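Putative aldehyde dehydrogenase AldY (PDB 4DNG) is a putative NAD-dependent aldehyde dehydrogenase, expected to oxidise aldehydes to carboxylates, and may protect cells against stress from ethanol and related compounds. Local coordinates at residues E302-E305 with K306-R310. Residues are numbered along the deposited sequence; the frame is centred on the assembly and turned at random.
Sequences EFVE and KFTAR
K306 runs back along the helix toward E302, one turn earlier, and its NZ forms a salt bridge with E302 OE2 at 2.7 Å. The ammonium reaches the carboxylate oxygen on its anti side, 32° out of the carboxylate plane, and the lysine's methylene CE lies beside E302 CG. The extended glutamate, CG anti to the backbone N (chi1 171°), carries its carboxylate to the lysine's end; both residues are exposed. Beneath this pair, K306 N donates a longish backbone bond of 3.3 Å to E302 O. On the buried side F303 and F307 run alongside each other, their rings nearly parallel but slid so far that they scarcely overlap, with centroids 5.6 Å apart. F303 CE1 instead packs against F307 CB at 3.7 Å. Next to the phenylalanines, away from the salt bridge, T308 OG1 lies 2.7 Å from both V304 O and E305 O, and its one proton could serve either carbonyl, while T308 CG2 meets V304 CG1. E305 O also accepts A309 N at 2.9 Å. An alanine at F303 would remove the ring, and F307 CB would probably lose the CE1 packed on it, with a gap opening toward V272, I293 and V295. These contacts between residues three and four apart belong to an amphipathic helix, 297-313, whose phenylalanines pack onto helix 268-281 and strand 290-296 of an aldehyde dehydrogenase alpha/beta domain.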
loop_
_atom_site.group_PDB
_atom_site.type_symbol
_atom_site.label_atom_id
_atom_site.label_comp_id
_atom_site.label_asym_id
_atom_site.label_seq_id
_atom_site.Cartn_x
_atom_site.Cartn_y
_atom_site.Cartn_z
ATOM N N GLU A 302 -0.170 35.543 -26.551
ATOM C CA GLU A 302 0.528 34.822 -27.620
ATOM C C GLU A 302 0.161 33.335 -27.660
ATOM O O GLU A 302 -0.077 32.783 -28.744
ATOM C CB GLU A 302 2.047 35.001 -27.487
ATOM C CG GLU A 302 2.891 34.120 -28.406
ATOM C CD GLU A 302 4.386 34.434 -28.348
ATOM O OE1 GLU A 302 4.799 35.388 -27.645
ATOM O OE2 GLU A 302 5.164 33.728 -29.022
ATOM N N PHE A 303 0.120 32.694 -26.488
ATOM C CA PHE A 303 -0.239 31.277 -26.398
ATOM C C PHE A 303 -1.675 31.031 -26.855
ATOM O O PHE A 303 -1.924 30.054 -27.573
ATOM C CB PHE A 303 -0.043 30.721 -24.973
ATOM C CG PHE A 303 -0.317 29.233 -24.848
ATOM C CD1 PHE A 303 -1.627 28.750 -24.717
ATOM C CD2 PHE A 303 0.735 28.312 -24.857
ATOM C CE1 PHE A 303 -1.878 27.387 -24.605
ATOM C CE2 PHE A 303 0.496 26.950 -24.736
ATOM C CZ PHE A 303 -0.810 26.485 -24.616
ATOM N N VAL A 304 -2.608 31.892 -26.428
ATOM C CA VAL A 304 -4.024 31.697 -26.757
ATOM C C VAL A 304 -4.221 31.727 -28.257
ATOM O O VAL A 304 -4.712 30.759 -28.826
ATOM C CB VAL A 304 -4.962 32.721 -26.085
ATOM C CG1 VAL A 304 -6.349 32.653 -26.708
ATOM C CG2 VAL A 304 -5.054 32.458 -24.590
ATOM N N GLU A 305 -3.814 32.826 -28.886
ATOM C CA GLU A 305 -3.940 32.994 -30.334
ATOM C C GLU A 305 -3.428 31.778 -31.100
ATOM O O GLU A 305 -4.142 31.217 -31.935
ATOM C CB GLU A 305 -3.213 34.257 -30.801
ATOM C CG GLU A 305 -4.019 35.538 -30.627
ATOM C CD GLU A 305 -4.962 35.833 -31.791
ATOM O OE1 GLU A 305 -5.579 34.892 -32.340
ATOM O OE2 GLU A 305 -5.100 37.025 -32.151
ATOM N N LYS A 306 -2.199 31.368 -30.790
ATOM C CA LYS A 306 -1.567 30.220 -31.436
ATOM C C LYS A 306 -2.292 28.905 -31.166
ATOM O O LYS A 306 -2.521 28.121 -32.094
ATOM C CB LYS A 306 -0.095 30.114 -31.028
ATOM C CG LYS A 306 0.836 30.847 -31.970
ATOM C CD LYS A 306 2.127 31.259 -31.292
ATOM C CE LYS A 306 2.572 32.601 -31.846
ATOM N NZ LYS A 306 3.839 33.043 -31.216
ATOM N N PHE A 307 -2.645 28.675 -29.898
ATOM C CA PHE A 307 -3.337 27.450 -29.484
ATOM C C PHE A 307 -4.731 27.392 -30.087
ATOM O O PHE A 307 -5.136 26.338 -30.541
ATOM C CB PHE A 307 -3.395 27.313 -27.949
ATOM C CG PHE A 307 -4.022 26.027 -27.478
ATOM C CD1 PHE A 307 -3.250 24.876 -27.309
ATOM C CD2 PHE A 307 -5.398 25.957 -27.219
ATOM C CE1 PHE A 307 -3.834 23.679 -26.885
ATOM C CE2 PHE A 307 -5.986 24.773 -26.808
ATOM C CZ PHE A 307 -5.202 23.632 -26.639
ATOM N N THR A 308 -5.443 28.524 -30.092
ATOM C CA THR A 308 -6.780 28.615 -30.698
ATOM C C THR A 308 -6.750 28.386 -32.206
ATOM O O THR A 308 -7.497 27.546 -32.725
ATOM C CB THR A 308 -7.477 29.971 -30.435
ATOM O OG1 THR A 308 -6.596 31.046 -30.784
ATOM C CG2 THR A 308 -7.889 30.103 -28.982
ATOM N N ALA A 309 -5.893 29.125 -32.908
ATOM C CA ALA A 309 -5.794 28.966 -34.356
ATOM C C ALA A 309 -5.526 27.501 -34.714
ATOM O O ALA A 309 -6.178 26.954 -35.608
ATOM C CB ALA A 309 -4.716 29.865 -34.937
ATOM N N ARG A 310 -4.594 26.872 -33.993
ATOM C CA ARG A 310 -4.124 25.523 -34.323
ATOM C C ARG A 310 -5.211 24.465 -34.082
ATOM O O ARG A 310 -5.380 23.541 -34.885
ATOM C CB ARG A 310 -2.819 25.216 -33.565
ATOM C CG ARG A 310 -2.160 23.872 -33.861
ATOM C CD ARG A 310 -1.558 23.773 -35.256
ATOM N NE ARG A 310 -0.965 22.454 -35.499
ATOM C CZ ARG A 310 -1.626 21.384 -35.946
ATOM N NH1 ARG A 310 -2.927 21.452 -36.214
ATOM N NH2 ARG A 310 -0.981 20.239 -36.128
#